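Local coordinates for protein ArCE4A (Arthrobacter sp. AW19M34-1, PDB 5LFZ) that probably removes acetyl groups from N-acetylated polysaccharides as a metal-dependent deacetylase of carbohydrate esterase family 4, at residues His77-His82 with Gln110-Lys115; Pro116-Pro121 with Val198-Leu203; Glu37-Leu42 with Lys70-Glu75. All coordinates share one frame; numbering follows the deposited sequence.

Interaction 1 of 3, residues His77-His82 with Gln110-Lys115; sequences HQIGSH and QAAGVK. With NI (nickel (II) ion), chain B.
His-82 NE2 binds the nickel ion at 2.1 Å, just past the end of strand 78-81. Asp-33 and His-86 bind the same ion, and three waters complete six ligands. This is the Asp-His-His metal site of the NodB homology fold, a distorted barrel of parallel strands and helices. Nickel occupies the site in this crystal. The ring of His-82 meets it squarely, since CD2 and CE1 flank the bond at nearly equal distances from the metal. Water 3 sits almost directly across the ion from NE2. CG of His-82 is swung anti to its own backbone N (chi1 -158°), which carries the ring toward the metal. On the other side of the ring, ND1 is hydrogen-bonded to the carbonyl oxygen of Arg-120. That second-shell bond fixes the rotation of the imidazole.

Three residues earlier, Ile-79 faces the C-terminal end of helix 94-112. Gly-113 follows the helix with a positive phi, and the chain then turns. The turn sets Ala-112 and Val-114 toward the strand together. Ile-79 reaches them with its longer branch, which runs straight beyond CG1 (chi2 170°). The contact is small and purely apolar. It adds one edge to a larger hydrophobic cluster, in which Ile-79 also touches Leu-69, Met-72 and Val-73 of helix 66-74 and Ile-108 of helix 94-112. It thus joins a barrel strand to the outer helices, well away from the metal at the end of the same strand. Backbone hydrogen bonds from Gly-80 to Phe-55 and Val-57 hold strand 78-81 beside strand 54-57. The single methyl CD1 of Ile-79 does all the touching here, 4.3 Å from Ala-112 CB and 4.3 Å from Val-114 CG2.

Interaction 2 of 3, residues Pro116-Pro121 with Val198-Leu203; sequences PQILRP and VTVDQL
The amide of Gln-117 and the carboxylate of Asp-201 cross obliquely at the surface, their planes 45° apart. Gln-117 comes from the loop that follows helix 94-112. Asp-201 lies in the first turn of the short helix 200-203. The side chain of Gln-117 stretches out and comes up to OD1 of Asp-201.

Beneath this polar rim lies the buried part of the contact. The methyl CD1 of Ile-118 packs against Val-200 and is equally close to two of its atoms, 3.8 Å from Val-200 CB and 3.8 Å from Val-200 CG1. CG1 of Ile-118 stands between its own backbone N and carbonyl carbon (chi1 55°), and the chain then runs straight to the methyl. Phe-56 and Phe-209 also touch Ile-118, while Thr-30 touches Val-200.

A capping box starts the helix. Thr-199 N gives a nearly straight bond of 2.9 Å to Gln-202 OE1, with an N-H...O angle of 173°. The return bond from Gln-202 N to Thr-199 OG1 is weak at 3.3 Å. Two more amides of this first turn are used by side chains of the sheet: Val-200 N bonds Thr-54 OG1, and Asp-201 N bonds Gln-78 OE1. The contact therefore ties the loop to helix 200-203, which lies against the starts of strands 26-32, 54-57 and 78-81. The side chain of Ile-118 is about 14 Å from the nickel ion. The buried part is held by methyl packing, whereas the rim is polar, and the helix N terminus would probably favour the negative charge of Asp-201.

Interaction 3 of 3, residues Glu37-Leu42 with Lys70-Glu75; sequences EYTNRL and KRMVDE
The first turn of helix 39-48 faces the last turn of helix 66-74, and the backbones come closest at Asn-40 and Arg-71, whose CA atoms are 8.5 Å apart. Two neighbouring helices on the outside of the barrel thus pack side by side, with polar bonds on the outer side and Thr-39 and Met-72 toward the sheet. Arg-71 NH1 gives a bond of 3.0 Å to Asn-40 OD1, in the carbonyl plane and on a lone pair. The amide and guanidinium planes are only 27° apart. A weak second bond runs from Arg-71 NH1 to Asn-40 O at 3.4 Å. A bend at chi3 (70°) turns the guanidinium side-on to Glu-75 in a salt bridge: NE bonds Glu-75 OE2 at 2.8 Å and NH2 bonds Glu-75 OE1 at 3.0 Å. NH2 also forms a salt bridge with Asp-44. Asn-40, Glu-75 and Asp-44 together fix the orientation of the guanidinium, and Thr-68 holds the Asn-40 amide through ND2.

Deeper in, Thr-39 CG2 meets Met-72 CE at 3.7 Å. Thr-39 OG1 turns to Asp-174 instead. Below the two helices, Leu-42 and Met-72 both rest on Phe-55 of strand 54-57, and Met-72 also touches Ile-79 of strand 78-81.

From the N terminus, interaction 3 comes first: it closes the loop from helix 39-48 through strand 54-57 to helix 66-74. Interaction 1 follows at once and joins strand 78-81 to the end of helix 94-112. Interaction 2 opens directly after it and spans 76 residues before helix 200-203 closes it. The three stand in series, and none nests or crosses. Interactions 3 and 1 are tied by hydrogen bonds from Lys-70 NZ to Ala-111 O and from His-77 N to Met-72 O. A hydrogen bond between Ser-81 O and Arg-120 N ties interaction 1 to interaction 2. Interactions 2 and 3 do not touch; strand 78-81 of interaction 1 lies between them and contacts both.

Interaction 1 of 3, residues His77-His82 with Gln110-Lys115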
ATOM      1  N   HIS A  77      -4.028  -4.353   9.532  1.00 22.71           N
ATOM      2  CA  HIS A  77      -3.443  -3.765   8.336  1.00 22.34           C
ATOM      3  C   HIS A  77      -3.505  -2.245   8.388  1.00 24.73           C
ATOM      4  O   HIS A  77      -4.111  -1.662   9.297  1.00 26.75           O
ATOM      5  CB  HIS A  77      -4.157  -4.302   7.095  1.00 21.77           C
ATOM      6  CG  HIS A  77      -4.215  -5.795   7.051  1.00 22.32           C
ATOM      7  ND1 HIS A  77      -3.114  -6.574   6.762  1.00 26.69           N
ATOM      8  CD2 HIS A  77      -5.226  -6.658   7.315  1.00 25.43           C
ATOM      9  CE1 HIS A  77      -3.450  -7.850   6.823  1.00 25.74           C
ATOM     10  NE2 HIS A  77      -4.727  -7.929   7.155  1.00 25.54           N
ATOM     11  N   GLN A  78      -2.863  -1.608   7.418  1.00 21.46           N
ATOM     12  CA  GLN A  78      -2.898  -0.160   7.294  1.00 20.64           C
ATOM     13  C   GLN A  78      -3.573   0.263   6.001  1.00 19.95           C
ATOM     14  O   GLN A  78      -3.316  -0.303   4.944  1.00 22.29           O
ATOM     15  CB  GLN A  78      -1.487   0.422   7.363  1.00 20.92           C
ATOM     16  CG  GLN A  78      -1.476   1.936   7.286  1.00 27.97           C
ATOM     17  CD  GLN A  78      -0.113   2.530   7.537  1.00 29.62           C
ATOM     18  OE1 GLN A  78       0.889   1.820   7.590  1.00 26.99           O
ATOM     19  NE2 GLN A  78      -0.067   3.847   7.689  1.00 28.32           N
ATOM     20  N   ILE A  79      -4.444   1.261   6.088  1.00 21.09           N
ATOM     21  CA  ILE A  79      -5.081   1.813   4.904  1.00 19.64           C
ATOM     22  C   ILE A  79      -4.408   3.119   4.498  1.00 19.72           C
ATOM     23  O   ILE A  79      -4.289   4.048   5.312  1.00 23.30           O
ATOM     24  CB  ILE A  79      -6.581   2.055   5.140  1.00 23.95           C
ATOM     25  CG1 ILE A  79      -7.255   0.747   5.581  1.00 27.58           C
ATOM     26  CG2 ILE A  79      -7.229   2.662   3.899  1.00 21.47           C
ATOM     27  CD1 ILE A  79      -8.672   0.912   6.077  1.00 26.96           C
ATOM     28  N   GLY A  80      -3.962   3.184   3.247  1.00 20.27           N
ATOM     29  CA  GLY A  80      -3.427   4.410   2.681  1.00 22.68           C
ATOM     30  C   GLY A  80      -4.310   4.895   1.544  1.00 22.40           C
ATOM     31  O   GLY A  80      -5.150   4.148   1.040  1.00 19.59           O
ATOM     32  N   SER A  81      -4.135   6.150   1.140  1.00 22.96           N
ATOM     33  CA  SER A  81      -4.877   6.695   0.010  1.00 22.76           C
ATOM     34  C   SER A  81      -4.128   6.500  -1.303  1.00 23.58           C
ATOM     35  O   SER A  81      -2.914   6.693  -1.361  1.00 24.10           O
ATOM     36  CB  SER A  81      -5.156   8.184   0.225  1.00 23.45           C
ATOM     37  OG  SER A  81      -5.682   8.773  -0.953  1.00 24.85           O
ATOM     38  N   HIS A  82      -4.853   6.106  -2.351  1.00 22.96           N
ATOM     39  CA  HIS A  82      -4.292   6.035  -3.698  1.00 21.48           C
ATOM     40  C   HIS A  82      -5.013   7.017  -4.627  1.00 24.56           C
ATOM     41  O   HIS A  82      -5.014   6.832  -5.844  1.00 24.81           O
ATOM     42  CB  HIS A  82      -4.401   4.598  -4.238  1.00 19.33           C
ATOM     43  CG  HIS A  82      -3.444   4.271  -5.348  1.00 23.89           C
ATOM     44  ND1 HIS A  82      -2.190   4.834  -5.461  1.00 27.07           N
ATOM     45  CD2 HIS A  82      -3.555   3.398  -6.376  1.00 24.99           C
ATOM     46  CE1 HIS A  82      -1.576   4.332  -6.517  1.00 23.38           C
ATOM     47  NE2 HIS A  82      -2.384   3.456  -7.094  1.00 22.21           N
ATOM     48  N   GLN A 110     -16.061   6.976   5.908  1.00 27.51           N
ATOM     49  CA  GLN A 110     -17.411   6.417   5.918  1.00 32.79           C
ATOM     50  C   GLN A 110     -17.371   4.892   6.014  1.00 32.49           C
ATOM     51  O   GLN A 110     -18.202   4.278   6.690  1.00 34.12           O
ATOM     52  CB  GLN A 110     -18.189   6.847   4.672  1.00 33.23           C
ATOM     53  CG  GLN A 110     -19.646   6.402   4.665  1.00 42.53           C
ATOM     54  CD  GLN A 110     -20.456   7.005   5.801  1.00 53.66           C
ATOM     55  OE1 GLN A 110     -20.209   8.135   6.228  1.00 53.04           O
ATOM     56  NE2 GLN A 110     -21.427   6.249   6.300  1.00 59.92           N
ATOM     57  N   ALA A 111     -16.387   4.291   5.354  1.00 32.34           N
ATOM     58  CA  ALA A 111     -16.275   2.840   5.302  1.00 26.21           C
ATOM     59  C   ALA A 111     -15.732   2.236   6.596  1.00 32.38           C
ATOM     60  O   ALA A 111     -16.274   1.250   7.093  1.00 33.20           O
ATOM     61  CB  ALA A 111     -15.391   2.421   4.123  1.00 26.31           C
ATOM     62  N   ALA A 112     -14.672   2.823   7.146  1.00 31.80           N
ATOM     63  CA  ALA A 112     -13.937   2.168   8.231  1.00 34.37           C
ATOM     64  C   ALA A 112     -13.747   3.031   9.475  1.00 32.40           C
ATOM     65  O   ALA A 112     -13.199   2.567  10.476  1.00 36.57           O
ATOM     66  CB  ALA A 112     -12.586   1.704   7.724  1.00 37.23           C
ATOM     67  N   GLY A 113     -14.183   4.284   9.409  1.00 26.92           N
ATOM     68  CA  GLY A 113     -14.121   5.167  10.562  1.00 30.52           C
ATOM     69  C   GLY A 113     -12.724   5.660  10.888  1.00 36.27           C
ATOM     70  O   GLY A 113     -12.483   6.185  11.981  1.00 36.68           O
ATOM     71  N   VAL A 114     -11.802   5.494   9.944  1.00 32.18           N
ATOM     72  CA  VAL A 114     -10.439   5.976  10.125  1.00 27.69           C
ATOM     73  C   VAL A 114     -10.052   6.936   9.015  1.00 28.59           C
ATOM     74  O   VAL A 114     -10.698   6.988   7.971  1.00 31.90           O
ATOM     75  CB  VAL A 114      -9.414   4.812  10.158  1.00 31.53           C
ATOM     76  CG1 VAL A 114      -9.790   3.797  11.228  1.00 34.95           C
ATOM     77  CG2 VAL A 114      -9.307   4.145   8.796  1.00 35.28           C
ATOM     78  N   LYS A 115      -8.988   7.687   9.252  1.00 25.15           N
ATOM     79  CA  LYS A 115      -8.396   8.545   8.242  1.00 24.82           C
ATOM     80  C   LYS A 115      -7.051   7.949   7.848  1.00 25.48           C
ATOM     81  O   LYS A 115      -6.290   7.529   8.720  1.00 28.54           O
ATOM     82  CB  LYS A 115      -8.235   9.972   8.781  1.00 33.63           C
ATOM     83  CG  LYS A 115      -7.871  11.014   7.740  1.00 39.37           C
ATOM     84  CD  LYS A 115      -7.619  12.370   8.391  1.00 48.51           C
ATOM     85  CE  LYS A 115      -8.848  12.869   9.145  1.00 52.38           C
ATOM     86  NZ  LYS A 115      -9.730  13.713   8.292  1.00 53.33           N
TER
HETATM   87 NI    NI B 301      -2.230   2.385  -8.874  0.54 22.68          NI
HETATM   88  O   HOH W   1      -0.514   1.561  -8.497  1.00 36.74           O
HETATM   89  O   HOH W   2      -0.536   3.518  -9.546  1.00 36.63           O
HETATM   90  O   HOH W   3      -1.963   1.181 -10.565  1.00 31.16           O

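Interaction 2 of 3, residues Pro116-Pro121 with Val198-Leu203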
ATOM      1  N   PRO A 116      -6.753   7.885   6.539  1.00 28.04           N
ATOM      2  CA  PRO A 116      -5.423   7.402   6.157  1.00 27.11           C
ATOM      3  C   PRO A 116      -4.355   8.366   6.647  1.00 25.20           C
ATOM      4  O   PRO A 116      -4.649   9.541   6.883  1.00 29.76           O
ATOM      5  CB  PRO A 116      -5.482   7.369   4.627  1.00 27.24           C
ATOM      6  CG  PRO A 116      -6.472   8.440   4.294  1.00 30.71           C
ATOM      7  CD  PRO A 116      -7.520   8.350   5.369  1.00 25.97           C
ATOM      8  N   GLN A 117      -3.135   7.880   6.820  1.00 27.11           N
ATOM      9  CA  GLN A 117      -2.061   8.728   7.306  1.00 29.55           C
ATOM     10  C   GLN A 117      -0.945   8.816   6.282  1.00 25.91           C
ATOM     11  O   GLN A 117       0.075   9.459   6.517  1.00 26.06           O
ATOM     12  CB  GLN A 117      -1.529   8.202   8.641  1.00 38.09           C
ATOM     13  CG  GLN A 117      -2.597   8.076   9.711  1.00 41.84           C
ATOM     14  CD  GLN A 117      -2.126   7.285  10.913  1.00 54.99           C
ATOM     15  OE1 GLN A 117      -1.136   6.555  10.841  1.00 58.82           O
ATOM     16  NE2 GLN A 117      -2.834   7.426  12.029  1.00 57.73           N
ATOM     17  N   ILE A 118      -1.151   8.154   5.147  1.00 23.32           N
ATOM     18  CA  ILE A 118      -0.178   8.103   4.065  1.00 23.03           C
ATOM     19  C   ILE A 118      -0.903   8.095   2.722  1.00 21.65           C
ATOM     20  O   ILE A 118      -2.060   7.675   2.641  1.00 23.15           O
ATOM     21  CB  ILE A 118       0.719   6.843   4.163  1.00 22.37           C
ATOM     22  CG1 ILE A 118      -0.153   5.583   4.218  1.00 24.78           C
ATOM     23  CG2 ILE A 118       1.608   6.911   5.396  1.00 25.35           C
ATOM     24  CD1 ILE A 118       0.640   4.289   4.396  1.00 24.26           C
ATOM     25  N   LEU A 119      -0.227   8.552   1.673  1.00 21.18           N
ATOM     26  CA  LEU A 119      -0.799   8.550   0.329  1.00 21.00           C
ATOM     27  C   LEU A 119       0.259   8.092  -0.660  1.00 21.53           C
ATOM     28  O   LEU A 119       1.424   8.461  -0.543  1.00 23.32           O
ATOM     29  CB  LEU A 119      -1.325   9.945  -0.050  1.00 23.09           C
ATOM     30  CG  LEU A 119      -1.990  10.131  -1.427  1.00 22.86           C
ATOM     31  CD1 LEU A 119      -3.093  11.186  -1.349  1.00 24.44           C
ATOM     32  CD2 LEU A 119      -0.984  10.497  -2.518  1.00 26.99           C
ATOM     33  N   ARG A 120      -0.150   7.281  -1.629  1.00 23.78           N
ATOM     34  CA  ARG A 120       0.733   6.869  -2.717  1.00 23.48           C
ATOM     35  C   ARG A 120       0.190   7.458  -4.010  1.00 20.44           C
ATOM     36  O   ARG A 120      -0.970   7.240  -4.351  1.00 25.26           O
ATOM     37  CB  ARG A 120       0.826   5.351  -2.808  1.00 24.40           C
ATOM     38  CG  ARG A 120       1.601   4.869  -4.013  1.00 19.80           C
ATOM     39  CD  ARG A 120       1.829   3.376  -3.950  1.00 23.57           C
ATOM     40  NE  ARG A 120       2.904   3.003  -3.034  1.00 22.79           N
ATOM     41  CZ  ARG A 120       3.072   1.765  -2.576  1.00 21.87           C
ATOM     42  NH1 ARG A 120       2.221   0.817  -2.945  1.00 21.26           N
ATOM     43  NH2 ARG A 120       4.076   1.473  -1.753  1.00 23.86           N
ATOM     44  N   PRO A 121       1.007   8.246  -4.712  1.00 23.32           N
ATOM     45  CA  PRO A 121       0.499   8.875  -5.933  1.00 25.25           C
ATOM     46  C   PRO A 121       0.426   7.866  -7.072  1.00 23.64           C
ATOM     47  O   PRO A 121       1.367   7.097  -7.251  1.00 30.30           O
ATOM     48  CB  PRO A 121       1.533   9.963  -6.223  1.00 30.44           C
ATOM     49  CG  PRO A 121       2.804   9.426  -5.648  1.00 29.33           C
ATOM     50  CD  PRO A 121       2.396   8.636  -4.417  1.00 26.62           C
ATOM     51  N   VAL A 198       5.879  -5.822   8.054  1.00 21.54           N
ATOM     52  CA  VAL A 198       5.289  -4.753   8.861  1.00 21.78           C
ATOM     53  C   VAL A 198       4.425  -3.822   8.021  1.00 22.84           C
ATOM     54  O   VAL A 198       4.494  -3.842   6.799  1.00 24.35           O
ATOM     55  CB  VAL A 198       6.374  -3.897   9.561  1.00 23.59           C
ATOM     56  CG1 VAL A 198       7.222  -4.739  10.506  1.00 26.75           C
ATOM     57  CG2 VAL A 198       7.245  -3.178   8.529  1.00 28.67           C
ATOM     58  N   THR A 199       3.619  -2.995   8.683  1.00 22.70           N
ATOM     59  CA  THR A 199       2.885  -1.952   7.974  1.00 23.32           C
ATOM     60  C   THR A 199       3.838  -0.805   7.668  1.00 21.87           C
ATOM     61  O   THR A 199       4.928  -0.739   8.230  1.00 25.16           O
ATOM     62  CB  THR A 199       1.700  -1.417   8.790  1.00 24.60           C
ATOM     63  OG1 THR A 199       2.186  -0.836  10.005  1.00 26.61           O
ATOM     64  CG2 THR A 199       0.719  -2.540   9.112  1.00 24.09           C
ATOM     65  N   VAL A 200       3.432   0.092   6.777  1.00 23.09           N
ATOM     66  CA  VAL A 200       4.257   1.237   6.424  1.00 24.63           C
ATOM     67  C   VAL A 200       4.522   2.103   7.656  1.00 26.64           C
ATOM     68  O   VAL A 200       5.635   2.603   7.855  1.00 27.62           O
ATOM     69  CB  VAL A 200       3.591   2.066   5.299  1.00 23.01           C
ATOM     70  CG1 VAL A 200       4.253   3.417   5.149  1.00 25.11           C
ATOM     71  CG2 VAL A 200       3.639   1.294   3.980  1.00 24.05           C
ATOM     72  N   ASP A 201       3.506   2.237   8.502  1.00 26.13           N
ATOM     73  CA  ASP A 201       3.627   2.997   9.739  1.00 29.02           C
ATOM     74  C   ASP A 201       4.763   2.452  10.601  1.00 28.33           C
ATOM     75  O   ASP A 201       5.636   3.201  11.037  1.00 32.85           O
ATOM     76  CB  ASP A 201       2.312   2.958  10.510  1.00 33.49           C
ATOM     77  CG  ASP A 201       2.261   3.986  11.607  1.00 46.36           C
ATOM     78  OD1 ASP A 201       1.819   5.122  11.338  1.00 57.58           O
ATOM     79  OD2 ASP A 201       2.674   3.657  12.737  1.00 52.04           O
ATOM     80  N   GLN A 202       4.752   1.142  10.828  1.00 25.83           N
ATOM     81  CA  GLN A 202       5.800   0.491  11.611  1.00 29.64           C
ATOM     82  C   GLN A 202       7.169   0.644  10.964  1.00 28.81           C
ATOM     83  O   GLN A 202       8.170   0.853  11.653  1.00 32.00           O
ATOM     84  CB  GLN A 202       5.495  -0.994  11.792  1.00 35.48           C
ATOM     85  CG  GLN A 202       4.186  -1.309  12.492  1.00 37.39           C
ATOM     86  CD  GLN A 202       3.915  -2.804  12.531  1.00 46.06           C
ATOM     87  OE1 GLN A 202       3.495  -3.398  11.535  1.00 38.38           O
ATOM     88  NE2 GLN A 202       4.173  -3.424  13.679  1.00 52.20           N
ATOM     89  N   LEU A 203       7.203   0.534   9.639  1.00 26.33           N
ATOM     90  CA  LEU A 203       8.449   0.605   8.889  1.00 30.19           C
ATOM     91  C   LEU A 203       9.147   1.940   9.108  1.00 31.50           C
ATOM     92  O   LEU A 203      10.371   1.994   9.256  1.00 36.49           O
ATOM     93  CB  LEU A 203       8.190   0.384   7.396  1.00 27.70           C
ATOM     94  CG  LEU A 203       9.446   0.377   6.522  1.00 30.47           C
ATOM     95  CD1 LEU A 203      10.305  -0.833   6.837  1.00 37.25           C
ATOM     96  CD2 LEU A 203       9.064   0.392   5.063  1.00 30.44           C
TER

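Interaction 3 of 3, residues Glu37-Leu42 with Lys70-Glu75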
ATOM      1  N   GLU A  37     -12.551  -7.679  -6.027  1.00 27.21           N
ATOM      2  CA  GLU A  37     -13.105  -9.010  -5.817  1.00 27.88           C
ATOM      3  C   GLU A  37     -12.102  -9.994  -5.217  1.00 26.29           C
ATOM      4  O   GLU A  37     -12.492 -11.061  -4.737  1.00 26.78           O
ATOM      5  CB  GLU A  37     -13.636  -9.562  -7.135  1.00 29.44           C
ATOM      6  CG  GLU A  37     -12.543  -9.778  -8.167  1.00 29.58           C
ATOM      7  CD  GLU A  37     -13.085  -9.988  -9.564  1.00 43.74           C
ATOM      8  OE1 GLU A  37     -13.496 -11.124  -9.877  1.00 39.39           O
ATOM      9  OE2 GLU A  37     -13.103  -9.010 -10.343  1.00 50.02           O
ATOM     10  N   TYR A  38     -10.822  -9.636  -5.229  1.00 24.97           N
ATOM     11  CA  TYR A  38      -9.798 -10.533  -4.702  1.00 26.32           C
ATOM     12  C   TYR A  38      -9.301 -10.131  -3.318  1.00 21.19           C
ATOM     13  O   TYR A  38      -8.556 -10.883  -2.688  1.00 23.90           O
ATOM     14  CB  TYR A  38      -8.603 -10.613  -5.661  1.00 24.83           C
ATOM     15  CG  TYR A  38      -8.982 -10.941  -7.085  1.00 28.00           C
ATOM     16  CD1 TYR A  38      -9.314 -12.236  -7.454  1.00 26.64           C
ATOM     17  CD2 TYR A  38      -9.000  -9.954  -8.061  1.00 29.85           C
ATOM     18  CE1 TYR A  38      -9.659 -12.541  -8.765  1.00 32.78           C
ATOM     19  CE2 TYR A  38      -9.340 -10.247  -9.372  1.00 29.81           C
ATOM     20  CZ  TYR A  38      -9.673 -11.541  -9.716  1.00 34.83           C
ATOM     21  OH  TYR A  38     -10.016 -11.835 -11.019  1.00 39.78           O
ATOM     22  N   THR A  39      -9.719  -8.964  -2.840  1.00 22.94           N
ATOM     23  CA  THR A  39      -9.178  -8.415  -1.603  1.00 21.50           C
ATOM     24  C   THR A  39      -9.441  -9.303  -0.386  1.00 21.57           C
ATOM     25  O   THR A  39      -8.564  -9.487   0.457  1.00 22.98           O
ATOM     26  CB  THR A  39      -9.738  -7.013  -1.341  1.00 23.83           C
ATOM     27  OG1 THR A  39      -9.522  -6.196  -2.501  1.00 26.42           O
ATOM     28  CG2 THR A  39      -9.037  -6.379  -0.139  1.00 21.70           C
ATOM     29  N   ASN A  40     -10.637  -9.866  -0.291  1.00 21.19           N
ATOM     30  CA  ASN A  40     -10.931 -10.708   0.862  1.00 23.24           C
ATOM     31  C   ASN A  40     -10.138 -12.014   0.872  1.00 25.65           C
ATOM     32  O   ASN A  40      -9.717 -12.476   1.936  1.00 25.75           O
ATOM     33  CB  ASN A  40     -12.418 -10.983   0.939  1.00 22.44           C
ATOM     34  CG  ASN A  40     -13.165  -9.828   1.555  1.00 23.68           C
ATOM     35  OD1 ASN A  40     -13.197  -9.683   2.777  1.00 29.11           O
ATOM     36  ND2 ASN A  40     -13.732  -8.971   0.718  1.00 24.45           N
ATOM     37  N   ARG A  41      -9.917 -12.608  -0.300  1.00 25.04           N
ATOM     38  CA  ARG A  41      -9.067 -13.790  -0.382  1.00 25.46           C
ATOM     39  C   ARG A  41      -7.648 -13.425   0.016  1.00 25.36           C
ATOM     40  O   ARG A  41      -6.962 -14.187   0.692  1.00 29.98           O
ATOM     41  CB  ARG A  41      -9.092 -14.389  -1.790  1.00 28.33           C
ATOM     42  CG  ARG A  41     -10.390 -15.112  -2.111  1.00 34.65           C
ATOM     43  CD  ARG A  41     -10.572 -15.311  -3.602  1.00 35.49           C
ATOM     44  NE  ARG A  41      -9.578 -16.226  -4.153  1.00 35.18           N
ATOM     45  CZ  ARG A  41      -9.365 -16.388  -5.451  1.00 37.89           C
ATOM     46  NH1 ARG A  41     -10.082 -15.700  -6.329  1.00 34.83           N
ATOM     47  NH2 ARG A  41      -8.442 -17.240  -5.871  1.00 38.27           N
ATOM     48  N   LEU A  42      -7.225 -12.237  -0.397  1.00 25.86           N
ATOM     49  CA  LEU A  42      -5.914 -11.715  -0.046  1.00 25.50           C
ATOM     50  C   LEU A  42      -5.793 -11.559   1.472  1.00 22.53           C
ATOM     51  O   LEU A  42      -4.796 -11.955   2.078  1.00 25.98           O
ATOM     52  CB  LEU A  42      -5.691 -10.386  -0.770  1.00 28.15           C
ATOM     53  CG  LEU A  42      -4.374  -9.641  -0.648  1.00 36.01           C
ATOM     54  CD1 LEU A  42      -3.259 -10.622  -0.764  1.00 42.06           C
ATOM     55  CD2 LEU A  42      -4.284  -8.597  -1.756  1.00 36.57           C
ATOM     56  N   LYS A  70     -13.205  -2.320   6.832  1.00 25.55           N
ATOM     57  CA  LYS A  70     -13.284  -2.589   8.260  1.00 23.46           C
ATOM     58  C   LYS A  70     -12.422  -3.800   8.610  1.00 24.07           C
ATOM     59  O   LYS A  70     -11.814  -3.834   9.678  1.00 27.04           O
ATOM     60  CB  LYS A  70     -14.729  -2.804   8.709  1.00 26.37           C
ATOM     61  CG  LYS A  70     -15.563  -1.533   8.734  1.00 35.19           C
ATOM     62  CD  LYS A  70     -16.916  -1.790   9.378  1.00 44.63           C
ATOM     63  CE  LYS A  70     -17.868  -0.629   9.158  1.00 48.92           C
ATOM     64  NZ  LYS A  70     -18.203  -0.474   7.714  1.00 47.38           N
ATOM     65  N   ARG A  71     -12.353  -4.784   7.711  1.00 23.98           N
ATOM     66  CA  ARG A  71     -11.471  -5.932   7.920  1.00 24.92           C
ATOM     67  C   ARG A  71     -10.019  -5.495   8.034  1.00 23.28           C
ATOM     68  O   ARG A  71      -9.276  -5.998   8.871  1.00 25.84           O
ATOM     69  CB  ARG A  71     -11.583  -6.954   6.784  1.00 27.32           C
ATOM     70  CG  ARG A  71     -12.738  -7.920   6.861  1.00 30.30           C
ATOM     71  CD  ARG A  71     -12.489  -9.096   5.919  1.00 26.50           C
ATOM     72  NE  ARG A  71     -11.417  -9.965   6.393  1.00 25.15           N
ATOM     73  CZ  ARG A  71     -10.966 -11.029   5.730  1.00 25.93           C
ATOM     74  NH1 ARG A  71     -11.495 -11.358   4.560  1.00 24.16           N
ATOM     75  NH2 ARG A  71      -9.987 -11.771   6.240  1.00 29.75           N
ATOM     76  N   MET A  72      -9.615  -4.565   7.178  1.00 23.28           N
ATOM     77  CA  MET A  72      -8.234  -4.098   7.179  1.00 24.46           C
ATOM     78  C   MET A  72      -7.849  -3.501   8.525  1.00 27.84           C
ATOM     79  O   MET A  72      -6.777  -3.790   9.061  1.00 28.09           O
ATOM     80  CB  MET A  72      -8.019  -3.075   6.067  1.00 22.21           C
ATOM     81  CG  MET A  72      -8.190  -3.657   4.675  1.00 20.26           C
ATOM     82  SD  MET A  72      -8.081  -2.411   3.386  1.00 22.88           S
ATOM     83  CE  MET A  72      -8.174  -3.456   1.931  1.00 20.97           C
ATOM     84  N   VAL A  73      -8.731  -2.674   9.075  1.00 24.42           N
ATOM     85  CA  VAL A  73      -8.499  -2.077  10.383  1.00 27.05           C
ATOM     86  C   VAL A  73      -8.534  -3.147  11.470  1.00 29.04           C
ATOM     87  O   VAL A  73      -7.626  -3.224  12.296  1.00 28.25           O
ATOM     88  CB  VAL A  73      -9.536  -0.984  10.694  1.00 28.22           C
ATOM     89  CG1 VAL A  73      -9.368  -0.473  12.130  1.00 30.92           C
ATOM     90  CG2 VAL A  73      -9.419   0.153   9.682  1.00 30.36           C
ATOM     91  N   ASP A  74      -9.578  -3.972  11.450  1.00 25.73           N
ATOM     92  CA  ASP A  74      -9.781  -4.991  12.476  1.00 28.85           C
ATOM     93  C   ASP A  74      -8.655  -6.022  12.532  1.00 27.98           C
ATOM     94  O   ASP A  74      -8.366  -6.564  13.598  1.00 31.12           O
ATOM     95  CB  ASP A  74     -11.116  -5.718  12.264  1.00 34.28           C
ATOM     96  CG  ASP A  74     -12.310  -4.944  12.820  1.00 46.29           C
ATOM     97  OD1 ASP A  74     -12.096  -3.926  13.515  1.00 42.69           O
ATOM     98  OD2 ASP A  74     -13.466  -5.355  12.567  1.00 43.79           O
ATOM     99  N   GLU A  75      -8.018  -6.297  11.397  1.00 29.08           N
ATOM    100  CA  GLU A  75      -7.065  -7.403  11.343  1.00 26.00           C
ATOM    101  C   GLU A  75      -5.606  -6.949  11.252  1.00 27.75           C
ATOM    102  O   GLU A  75      -4.725  -7.736  10.904  1.00 32.57           O
ATOM    103  CB  GLU A  75      -7.422  -8.334  10.177  1.00 27.44           C
ATOM    104  CG  GLU A  75      -8.757  -9.043  10.402  1.00 28.98           C
ATOM    105  CD  GLU A  75      -9.265  -9.807   9.189  1.00 34.65           C
ATOM    106  OE1 GLU A  75      -8.440 -10.301   8.399  1.00 36.64           O
ATOM    107  OE2 GLU A  75     -10.502  -9.921   9.039  1.00 39.30           O
TER